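Local coordinates for LPS-assembly lipoprotein (Caulobacter crescentus, PDB 4KWY) that probably serves in lipopolysaccharide assembly at the outer membrane, as an LptE-family lipoprotein, at residues Y44-S49 and L128-W133. Numbering follows the deposited sequence.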
ATOM      1  N   TYR A  44      14.274  -8.504  -3.748  1.00 44.52           N
ATOM      2  CA  TYR A  44      13.080  -8.322  -4.558  1.00 42.56           C
ATOM      3  C   TYR A  44      12.755  -6.871  -4.754  1.00 46.45           C
ATOM      4  O   TYR A  44      12.998  -6.048  -3.861  1.00 47.11           O
ATOM      5  CB  TYR A  44      11.844  -8.993  -3.912  1.00 43.59           C
ATOM      6  CG  TYR A  44      11.985 -10.474  -3.678  1.00 46.60           C
ATOM      7  CD1 TYR A  44      11.834 -11.384  -4.724  1.00 49.54           C
ATOM      8  CD2 TYR A  44      12.275 -10.974  -2.412  1.00 48.91           C
ATOM      9  CE1 TYR A  44      11.984 -12.756  -4.519  1.00 51.42           C
ATOM     10  CE2 TYR A  44      12.421 -12.343  -2.191  1.00 52.51           C
ATOM     11  CZ  TYR A  44      12.274 -13.229  -3.248  1.00 61.21           C
ATOM     12  OH  TYR A  44      12.451 -14.575  -3.038  1.00 69.10           O
ATOM     13  N   LYS A  45      12.127  -6.566  -5.908  1.00 42.04           N
ATOM     14  CA  LYS A  45      11.617  -5.234  -6.222  1.00 39.70           C
ATOM     15  C   LYS A  45      10.111  -5.329  -6.286  1.00 41.55           C
ATOM     16  O   LYS A  45       9.573  -6.107  -7.069  1.00 41.97           O
ATOM     17  CB  LYS A  45      12.215  -4.659  -7.510  1.00 42.20           C
ATOM     18  CG  LYS A  45      13.713  -4.372  -7.420  1.00 61.38           C
ATOM     19  CD  LYS A  45      14.022  -2.998  -6.825  1.00 77.65           C
ATOM     20  CE  LYS A  45      15.509  -2.742  -6.766  1.00 93.37           C
ATOM     21  NZ  LYS A  45      15.857  -1.365  -7.213  1.00100.81           N
ATOM     22  N   LEU A  46       9.426  -4.627  -5.391  1.00 37.14           N
ATOM     23  CA  LEU A  46       7.976  -4.632  -5.394  1.00 35.16           C
ATOM     24  C   LEU A  46       7.489  -3.362  -6.079  1.00 38.39           C
ATOM     25  O   LEU A  46       7.645  -2.272  -5.527  1.00 37.87           O
ATOM     26  CB  LEU A  46       7.390  -4.783  -3.966  1.00 34.18           C
ATOM     27  CG  LEU A  46       5.862  -4.716  -3.857  1.00 36.69           C
ATOM     28  CD1 LEU A  46       5.206  -5.845  -4.605  1.00 36.70           C
ATOM     29  CD2 LEU A  46       5.420  -4.716  -2.411  1.00 38.95           C
ATOM     30  N   TYR A  47       6.872  -3.518  -7.267  1.00 34.93           N
ATOM     31  CA  TYR A  47       6.330  -2.412  -8.065  1.00 33.13           C
ATOM     32  C   TYR A  47       4.877  -2.189  -7.781  1.00 38.44           C
ATOM     33  O   TYR A  47       4.073  -3.092  -8.004  1.00 39.26           O
ATOM     34  CB  TYR A  47       6.508  -2.691  -9.549  1.00 31.67           C
ATOM     35  CG  TYR A  47       7.845  -2.249 -10.030  1.00 30.96           C
ATOM     36  CD1 TYR A  47       8.934  -3.113 -10.004  1.00 33.21           C
ATOM     37  CD2 TYR A  47       8.028  -0.976 -10.563  1.00 30.69           C
ATOM     38  CE1 TYR A  47      10.164  -2.735 -10.535  1.00 32.91           C
ATOM     39  CE2 TYR A  47       9.260  -0.574 -11.059  1.00 31.47           C
ATOM     40  CZ  TYR A  47      10.329  -1.454 -11.037  1.00 34.69           C
ATOM     41  OH  TYR A  47      11.549  -1.032 -11.506  1.00 31.44           O
ATOM     42  N   LEU A  48       4.530  -0.978  -7.341  1.00 35.57           N
ATOM     43  CA  LEU A  48       3.153  -0.653  -7.017  1.00 35.68           C
ATOM     44  C   LEU A  48       2.519   0.192  -8.096  1.00 40.33           C
ATOM     45  O   LEU A  48       3.116   1.182  -8.496  1.00 41.04           O
ATOM     46  CB  LEU A  48       3.091   0.109  -5.691  1.00 35.02           C
ATOM     47  CG  LEU A  48       3.726  -0.508  -4.474  1.00 37.69           C
ATOM     48  CD1 LEU A  48       3.677   0.488  -3.351  1.00 37.96           C
ATOM     49  CD2 LEU A  48       3.006  -1.785  -4.063  1.00 36.50           C
ATOM     50  N   SER A  49       1.309  -0.188  -8.561  1.00 37.08           N
ATOM     51  CA  SER A  49       0.554   0.612  -9.540  1.00 38.18           C
ATOM     52  C   SER A  49      -0.767   1.017  -8.919  1.00 41.07           C
ATOM     53  O   SER A  49      -1.756   0.279  -8.958  1.00 40.77           O
ATOM     54  CB  SER A  49       0.348  -0.124 -10.858  1.00 40.79           C
ATOM     55  OG  SER A  49       1.615  -0.414 -11.404  1.00 55.42           O
ATOM     56  N   LEU A 128       0.800  -9.476   4.200  1.00 51.94           N
ATOM     57  CA  LEU A 128       0.270 -10.785   4.563  1.00 53.64           C
ATOM     58  C   LEU A 128       0.381 -11.723   3.362  1.00 56.90           C
ATOM     59  O   LEU A 128       0.795 -12.862   3.523  1.00 58.66           O
ATOM     60  CB  LEU A 128      -1.196 -10.639   5.048  1.00 53.18           C
ATOM     61  CG  LEU A 128      -2.068 -11.914   5.065  1.00 60.93           C
ATOM     62  CD1 LEU A 128      -1.745 -12.799   6.264  1.00 65.11           C
ATOM     63  CD2 LEU A 128      -3.550 -11.595   5.002  1.00 61.38           C
ATOM     64  N   ASP A 129       0.053 -11.229   2.164  1.00 53.69           N
ATOM     65  CA  ASP A 129       0.139 -11.973   0.901  1.00 56.21           C
ATOM     66  C   ASP A 129       1.620 -12.356   0.565  1.00 62.60           C
ATOM     67  O   ASP A 129       1.892 -13.501   0.192  1.00 67.24           O
ATOM     68  CB  ASP A 129      -0.484 -11.133  -0.210  1.00 55.76           C
ATOM     69  CG  ASP A 129      -0.673 -11.831  -1.525  1.00 66.37           C
ATOM     70  OD1 ASP A 129       0.346 -12.146  -2.177  1.00 69.27           O
ATOM     71  OD2 ASP A 129      -1.838 -11.980  -1.950  1.00 69.86           O
ATOM     72  N   LEU A 130       2.554 -11.420   0.762  1.00 55.28           N
ATOM     73  CA  LEU A 130       3.986 -11.628   0.539  1.00 54.96           C
ATOM     74  C   LEU A 130       4.592 -12.550   1.605  1.00 63.27           C
ATOM     75  O   LEU A 130       5.475 -13.353   1.275  1.00 65.13           O
ATOM     76  CB  LEU A 130       4.746 -10.307   0.543  1.00 51.94           C
ATOM     77  CG  LEU A 130       4.491  -9.315  -0.572  1.00 53.67           C
ATOM     78  CD1 LEU A 130       5.136  -8.013  -0.231  1.00 54.24           C
ATOM     79  CD2 LEU A 130       5.044  -9.779  -1.895  1.00 53.67           C
ATOM     80  N   ALA A 131       4.145 -12.414   2.889  1.00 59.53           N
ATOM     81  CA  ALA A 131       4.623 -13.251   4.009  1.00 61.69           C
ATOM     82  C   ALA A 131       4.206 -14.697   3.806  1.00 66.87           C
ATOM     83  O   ALA A 131       4.975 -15.593   4.139  1.00 69.96           O
ATOM     84  CB  ALA A 131       4.095 -12.742   5.335  1.00 61.78           C
ATOM     85  N   THR A 132       3.020 -14.908   3.207  1.00 62.29           N
ATOM     86  CA  THR A 132       2.448 -16.210   2.852  1.00 65.44           C
ATOM     87  C   THR A 132       3.287 -16.822   1.728  1.00 69.39           C
ATOM     88  O   THR A 132       3.553 -18.019   1.736  1.00 73.30           O
ATOM     89  CB  THR A 132       0.956 -16.030   2.458  1.00 78.74           C
ATOM     90  OG1 THR A 132       0.256 -15.440   3.559  1.00 81.58           O
ATOM     91  CG2 THR A 132       0.266 -17.346   2.072  1.00 81.20           C
ATOM     92  N   TRP A 133       3.720 -15.990   0.785  1.00 62.98           N
ATOM     93  CA  TRP A 133       4.533 -16.398  -0.367  1.00 62.97           C
ATOM     94  C   TRP A 133       5.985 -16.795   0.077  1.00 66.68           C
ATOM     95  O   TRP A 133       6.455 -17.875  -0.285  1.00 68.45           O
ATOM     96  CB  TRP A 133       4.508 -15.272  -1.413  1.00 57.73           C
ATOM     97  CG  TRP A 133       5.167 -15.636  -2.698  1.00 58.81           C
ATOM     98  CD1 TRP A 133       4.633 -16.356  -3.726  1.00 62.75           C
ATOM     99  CD2 TRP A 133       6.487 -15.271  -3.101  1.00 57.88           C
ATOM    100  NE1 TRP A 133       5.551 -16.474  -4.745  1.00 61.93           N
ATOM    101  CE2 TRP A 133       6.702 -15.824  -4.384  1.00 61.99           C
ATOM    102  CE3 TRP A 133       7.536 -14.573  -2.476  1.00 57.99           C
ATOM    103  CZ2 TRP A 133       7.913 -15.679  -5.062  1.00 60.62           C
ATOM    104  CZ3 TRP A 133       8.738 -14.432  -3.150  1.00 58.77           C
ATOM    105  CH2 TRP A 133       8.915 -14.978  -4.424  1.00 60.00           C
TER
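The helix-on-sheet layer of an LptE-like fold is illustrated where Y44 and L46, on strand 44-50, meet W133 and L130, one turn apart on the long C-terminal helix 104-135. The CA atoms of L46 and L130 are 10.0 Å apart and, as is usual where a helix lies on a sheet, side chains alone span the gap, without a hydrogen bond across it. Y44 and W133 form an offset edge-to-face aromatic pair: the planes are turned 80° to each other, and the six-membered ring of the indole presents its CZ3-CH2 edge to the phenol. W133 CZ3 lies 3.7 Å from Y44 CZ, and W133 CH2 3.8 Å from Y44 CE1. The indole gets there because its CG is anti to the backbone N (chi1 -173°), and its ring also stacks with H88. The phenol oxygen of Y44 is hydrogen-bonded to K137. Were Y44 replaced by an alanine, the CZ3-CH2 edge of W133 would probably lose its aromatic partner, and K137 the hydroxyl it bonds. Deeper in, the buried leucines meet tip to tip, L46 CD2 4.0 Å from L130 CD1, in apolar surroundings that include I13 and W76 of adjacent strands and L30 and L34 of helix 21-34. Leucines within and an aromatic pair beside them thus join helix to strand, an arrangement typical of a two-layer alpha/beta sandwich.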